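Long-range contacts in putative lipoprotein (Parabacteroides distasonis ATCC 8503, PDB 3JX8), which is of unestablished function but probably serves in adhesion or lipid binding at the cell surface: residues A[8-13]-A[50-55]; A[139-144]-A[159-164]. One frame throughout, in Å; residues are numbered along the deposited sequence.

From the N terminus, the chain leaves strand 6-8 and at once forms the first half of contact 1, the loop that leads into strand 13-17. Contact 1 closes when the turn after strand 44-50 comes back to residues 8-13, tying the N-terminal loop to the end of a strand that pairs antiparallel with 13-17. Only later does contact 2 open: residues 139-144 and 159-164 lie on adjacent parallel strands of one sheet, on successive coils of a beta-solenoid, and the 14 residues between them complete a coil of about 20 residues. The two contacts follow in series, neither nested nor crossed, with centres about 37 Å apart on opposite sides of the chain's centre.

Contact 1: A[8-13]-A[50-55]; sequences DGNGNP and DENLFD
Asn10, which heads an Asx turn at the surface through a bond from Asn12 N to its side-chain OD1, stacks on Asn52 of the turn that follows strand 44-50. The two amide planes are 26° apart and the side chains run past each other in opposite directions. Asn52 works with both ends of its amide. Its ND2 donates to Asp8 O at 2.9 Å, in the amide plane, while its OD1 receives Asn10 N at 2.9 Å from above the carbonyl plane. Placing CG between backbone N and carbonyl carbon (chi1 64°) directs this amide at the opposing backbone. Glu51 OE2 is gripped twice: Asn10 ND2 reaches its anti lone pair at 3.0 Å, and Asn12 ND2 comes from above the carboxylate plane at 2.9 Å, along a nearly straight bond (167°). Asp50, largely buried, turns the anti lone pair of OD2 to Gly11 N at 2.8 Å; the same oxygen also bonds Thr87. Gly9 CA packs close to this carboxylate and 3.9 Å from Leu53 CD1. Glu51 N donates to Asn12 O at 3.0 Å, beside the antiparallel non-hydrogen-bonded pair of Pro13 and Asp50. The whole is a polar loop-to-turn junction, including an Asx turn, at the end of the antiparallel pair, where strand 13-17 begins and 44-50 finishes.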
loop_
_atom_site.group_PDB
_atom_site.type_symbol
_atom_site.label_atom_id
_atom_site.label_comp_id
_atom_site.label_asym_id
_atom_site.label_seq_id
_atom_site.Cartn_x
_atom_site.Cartn_y
_atom_site.Cartn_z
ATOM N N ASP A 8 -8.071 32.031 3.573
ATOM C CA ASP A 8 -9.510 31.824 3.691
ATOM C C ASP A 8 -10.236 32.527 2.570
ATOM O O ASP A 8 -9.859 33.620 2.186
ATOM C CB ASP A 8 -10.011 32.322 5.032
ATOM C CG ASP A 8 -9.437 31.530 6.202
ATOM O OD1 ASP A 8 -9.322 30.301 6.102
ATOM O OD2 ASP A 8 -9.085 32.149 7.217
ATOM N N GLY A 9 -11.277 31.883 2.056
ATOM C CA GLY A 9 -12.145 32.492 1.058
ATOM C C GLY A 9 -12.858 33.683 1.644
ATOM O O GLY A 9 -13.342 33.620 2.759
ATOM N N ASN A 10 -12.914 34.782 0.890
ATOM C CA ASN A 10 -13.541 36.005 1.374
ATOM C C ASN A 10 -15.065 35.967 1.304
ATOM O O ASN A 10 -15.695 36.930 1.654
ATOM C CB ASN A 10 -12.988 37.251 0.663
ATOM C CG ASN A 10 -13.458 37.397 -0.798
ATOM O OD1 ASN A 10 -14.139 36.543 -1.364
ATOM N ND2 ASN A 10 -13.048 38.490 -1.416
ATOM N N GLY A 11 -15.647 34.873 0.829
ATOM C CA GLY A 11 -17.095 34.718 0.857
ATOM C C GLY A 11 -17.794 35.366 -0.322
ATOM O O GLY A 11 -18.997 35.452 -0.339
ATOM N N ASN A 12 -17.045 35.831 -1.308
ATOM C CA ASN A 12 -17.649 36.363 -2.513
ATOM C C ASN A 12 -17.372 35.453 -3.695
ATOM O O ASN A 12 -16.395 35.634 -4.380
ATOM C CB ASN A 12 -17.078 37.738 -2.764
ATOM C CG ASN A 12 -17.339 38.681 -1.625
ATOM O OD1 ASN A 12 -18.244 38.480 -0.812
ATOM N ND2 ASN A 12 -16.554 39.738 -1.571
ATOM N N PRO A 13 -18.255 34.494 -3.965
ATOM C CA PRO A 13 -17.961 33.556 -5.040
ATOM C C PRO A 13 -17.968 34.171 -6.427
ATOM O O PRO A 13 -18.883 34.916 -6.764
ATOM C CB PRO A 13 -19.100 32.533 -4.945
ATOM C CG PRO A 13 -19.874 32.891 -3.715
ATOM C CD PRO A 13 -19.620 34.308 -3.446
ATOM N N ASP A 50 -14.308 31.465 -4.157
ATOM C CA ASP A 50 -14.181 32.791 -3.586
ATOM C C ASP A 50 -13.194 33.600 -4.442
ATOM O O ASP A 50 -12.108 33.120 -4.784
ATOM C CB ASP A 50 -13.707 32.745 -2.128
ATOM C CG ASP A 50 -14.604 31.870 -1.244
ATOM O OD1 ASP A 50 -14.598 30.649 -1.457
ATOM O OD2 ASP A 50 -15.296 32.387 -0.331
ATOM N N GLU A 51 -13.584 34.830 -4.783
ATOM C CA GLU A 51 -12.857 35.634 -5.757
ATOM C C GLU A 51 -11.380 35.783 -5.386
ATOM O O GLU A 51 -10.505 35.817 -6.259
ATOM C CB GLU A 51 -13.499 37.011 -5.933
ATOM C CG GLU A 51 -13.441 37.880 -4.691
ATOM C CD GLU A 51 -14.306 39.142 -4.765
ATOM O OE1 GLU A 51 -14.685 39.607 -5.880
ATOM O OE2 GLU A 51 -14.551 39.684 -3.672
ATOM N N ASN A 52 -11.096 35.863 -4.095
ATOM C CA ASN A 52 -9.721 36.053 -3.655
ATOM C C ASN A 52 -8.817 34.821 -3.866
ATOM O O ASN A 52 -7.616 34.960 -3.977
ATOM C CB ASN A 52 -9.694 36.538 -2.207
ATOM C CG ASN A 52 -10.253 35.517 -1.240
ATOM O OD1 ASN A 52 -11.310 34.945 -1.465
ATOM N ND2 ASN A 52 -9.542 35.300 -0.138
ATOM N N LEU A 53 -9.388 33.633 -3.981
ATOM C CA LEU A 53 -8.592 32.423 -4.062
ATOM C C LEU A 53 -8.019 32.122 -5.478
ATOM O O LEU A 53 -7.035 31.371 -5.595
ATOM C CB LEU A 53 -9.407 31.248 -3.524
ATOM C CG LEU A 53 -9.791 31.375 -2.043
ATOM C CD1 LEU A 53 -10.546 30.106 -1.542
ATOM C CD2 LEU A 53 -8.562 31.716 -1.164
ATOM N N PHE A 54 -8.572 32.731 -6.539
ATOM C CA PHE A 54 -8.035 32.515 -7.899
ATOM C C PHE A 54 -6.550 32.860 -8.012
ATOM O O PHE A 54 -5.832 32.220 -8.729
ATOM C CB PHE A 54 -8.784 33.344 -8.966
ATOM C CG PHE A 54 -10.114 32.762 -9.371
ATOM C CD1 PHE A 54 -10.176 31.625 -10.147
ATOM C CD2 PHE A 54 -11.300 33.362 -8.992
ATOM C CE1 PHE A 54 -11.394 31.080 -10.531
ATOM C CE2 PHE A 54 -12.522 32.816 -9.389
ATOM C CZ PHE A 54 -12.558 31.673 -10.150
ATOM N N ASP A 55 -6.121 33.904 -7.322
ATOM C CA ASP A 55 -4.718 34.304 -7.288
ATOM C C ASP A 55 -3.802 33.228 -6.724
ATOM O O ASP A 55 -2.592 33.305 -6.945
ATOM C CB ASP A 55 -4.528 35.552 -6.413
ATOM C CG ASP A 55 -5.157 36.809 -7.020
ATOM O OD1 ASP A 55 -5.312 36.838 -8.264
ATOM O OD2 ASP A 55 -5.537 37.743 -6.255
#

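Contact 2: A[139-144]-A[159-164]; sequences YKLECN and DNLSCS
Tyr139 presents one ring face to the Asn160 amide, whose ND2 sits 3.3 Å from CE1, offset toward the rim, with ring and amide planes 68° apart. With its CG opposite the backbone N (chi1 175°), the tyrosine lays its ring over that amide. Asp159 OD2 lies at the ring edge, 3.6 Å from Tyr139 CD1. The same ND2 makes a weak bond to Tyr139 O, which also takes Asn160 N at 2.8 Å. From there the strands run in parallel register, the axes of segments 140-144 and 160-164 approaching to 4.7 Å, through alternating N-H to carbonyl bonds such as Cys143 N to Ser162 O. Like side chains stack in ladders: Leu141 CD2 meets Leu161 CD1 at 4.1 Å, the two leucines pointing the same way, and Cys143 CB meets Cys163 SG. On the other face, one water joins Asn144 OD1 to the hydroxyls of Ser162 and Ser164. Asn144 ND2 donates to Glu142 OE2, nearly straight (170°), and also to Asn123, which holds the Asn144 amide in its orientation. In the parallel sheet, strand 120-125 flanks 140-146 and strand 180-185 flanks 160-166; Leu141 and Leu161 face inward onto Leu158 and Ile156 of strand 156-158, as in a beta-solenoid core.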
loop_
_atom_site.group_PDB
_atom_site.type_symbol
_atom_site.label_atom_id
_atom_site.label_comp_id
_atom_site.label_asym_id
_atom_site.label_seq_id
_atom_site.Cartn_x
_atom_site.Cartn_y
_atom_site.Cartn_z
ATOM N N TYR A 139 -13.236 -1.071 -22.816
ATOM C CA TYR A 139 -12.188 -2.064 -22.698
ATOM C C TYR A 139 -11.621 -2.201 -21.288
ATOM O O TYR A 139 -11.684 -3.276 -20.707
ATOM C CB TYR A 139 -11.095 -1.786 -23.713
ATOM C CG TYR A 139 -9.894 -2.689 -23.587
ATOM C CD1 TYR A 139 -9.954 -4.023 -23.974
ATOM C CD2 TYR A 139 -8.681 -2.199 -23.093
ATOM C CE1 TYR A 139 -8.835 -4.854 -23.875
ATOM C CE2 TYR A 139 -7.569 -3.008 -22.992
ATOM C CZ TYR A 139 -7.649 -4.339 -23.388
ATOM O OH TYR A 139 -6.529 -5.140 -23.269
ATOM N N LYS A 140 -11.080 -1.122 -20.743
ATOM C CA LYS A 140 -10.404 -1.198 -19.458
ATOM C C LYS A 140 -10.632 0.005 -18.547
ATOM O O LYS A 140 -10.485 1.163 -18.971
ATOM C CB LYS A 140 -8.915 -1.429 -19.674
ATOM C CG LYS A 140 -8.146 -1.495 -18.373
ATOM C CD LYS A 140 -6.807 -2.180 -18.483
ATOM C CE LYS A 140 -6.166 -2.319 -17.048
ATOM N NZ LYS A 140 -5.115 -3.409 -16.978
ATOM N N LEU A 141 -11.039 -0.276 -17.308
ATOM C CA LEU A 141 -11.055 0.704 -16.230
ATOM C C LEU A 141 -10.078 0.275 -15.119
ATOM O O LEU A 141 -10.096 -0.877 -14.638
ATOM C CB LEU A 141 -12.445 0.859 -15.639
ATOM C CG LEU A 141 -12.598 1.865 -14.468
ATOM C CD1 LEU A 141 -12.257 3.316 -14.896
ATOM C CD2 LEU A 141 -14.016 1.764 -13.874
ATOM N N GLU A 142 -9.248 1.218 -14.688
ATOM C CA GLU A 142 -8.348 1.000 -13.557
ATOM C C GLU A 142 -8.655 2.041 -12.486
ATOM O O GLU A 142 -8.723 3.244 -12.781
ATOM C CB GLU A 142 -6.925 1.103 -14.045
ATOM C CG GLU A 142 -5.918 0.610 -13.091
ATOM C CD GLU A 142 -4.515 0.578 -13.668
ATOM O OE1 GLU A 142 -4.329 -0.005 -14.754
ATOM O OE2 GLU A 142 -3.594 1.108 -13.013
ATOM N N CYS A 143 -8.927 1.577 -11.273
ATOM C CA CYS A 143 -9.208 2.425 -10.089
ATOM C C CYS A 143 -8.164 2.197 -9.002
ATOM O O CYS A 143 -8.160 1.152 -8.316
ATOM C CB CYS A 143 -10.543 2.045 -9.484
ATOM S SG CYS A 143 -11.945 2.377 -10.524
ATOM N N ASN A 144 -7.284 3.165 -8.836
ATOM C CA ASN A 144 -6.237 3.071 -7.873
ATOM C C ASN A 144 -6.428 4.121 -6.834
ATOM O O ASN A 144 -6.683 5.305 -7.156
ATOM C CB ASN A 144 -4.923 3.274 -8.564
ATOM C CG ASN A 144 -4.730 2.298 -9.688
ATOM O OD1 ASN A 144 -5.048 1.111 -9.543
ATOM N ND2 ASN A 144 -4.244 2.781 -10.823
ATOM N N ASP A 159 -14.442 -5.113 -20.453
ATOM C CA ASP A 159 -13.639 -6.306 -20.680
ATOM C C ASP A 159 -12.705 -6.547 -19.495
ATOM O O ASP A 159 -12.501 -7.688 -19.087
ATOM C CB ASP A 159 -12.810 -6.169 -21.960
ATOM C CG ASP A 159 -13.670 -6.010 -23.188
ATOM O OD1 ASP A 159 -14.753 -6.630 -23.235
ATOM O OD2 ASP A 159 -13.290 -5.259 -24.109
ATOM N N ASN A 160 -12.129 -5.467 -18.976
ATOM C CA ASN A 160 -11.112 -5.529 -17.933
ATOM C C ASN A 160 -11.299 -4.493 -16.860
ATOM O O ASN A 160 -11.495 -3.324 -17.168
ATOM C CB ASN A 160 -9.760 -5.323 -18.574
ATOM C CG ASN A 160 -9.498 -6.345 -19.623
ATOM O OD1 ASN A 160 -9.176 -7.499 -19.315
ATOM N ND2 ASN A 160 -9.697 -5.965 -20.867
ATOM N N LEU A 161 -11.214 -4.917 -15.603
ATOM C CA LEU A 161 -11.288 -4.006 -14.460
ATOM C C LEU A 161 -10.137 -4.297 -13.536
ATOM O O LEU A 161 -9.885 -5.457 -13.182
ATOM C CB LEU A 161 -12.587 -4.196 -13.687
ATOM C CG LEU A 161 -12.696 -3.398 -12.364
ATOM C CD1 LEU A 161 -12.743 -1.880 -12.608
ATOM C CD2 LEU A 161 -13.913 -3.859 -11.538
ATOM N N SER A 162 -9.449 -3.256 -13.095
ATOM C CA SER A 162 -8.413 -3.436 -12.105
ATOM C C SER A 162 -8.557 -2.422 -10.985
ATOM O O SER A 162 -8.606 -1.219 -11.247
ATOM C CB SER A 162 -7.066 -3.275 -12.784
ATOM O OG SER A 162 -6.068 -3.211 -11.810
ATOM N N CYS A 163 -8.618 -2.895 -9.740
ATOM C CA CYS A 163 -8.650 -2.002 -8.569
ATOM C C CYS A 163 -7.570 -2.328 -7.569
ATOM O O CYS A 163 -7.482 -3.487 -7.109
ATOM C CB CYS A 163 -9.987 -2.116 -7.838
ATOM S SG CYS A 163 -11.403 -1.840 -8.869
ATOM N N SER A 164 -6.802 -1.303 -7.191
ATOM C CA SER A 164 -5.784 -1.398 -6.162
ATOM C C SER A 164 -6.016 -0.316 -5.121
ATOM O O SER A 164 -6.105 0.880 -5.441
ATOM C CB SER A 164 -4.419 -1.217 -6.758
ATOM O OG SER A 164 -4.251 -2.130 -7.809
HETATM O O HOH W 1 -3.868 -3.350 -14.506
HETATM O O HOH W 2 -4.853 -1.456 -10.268
#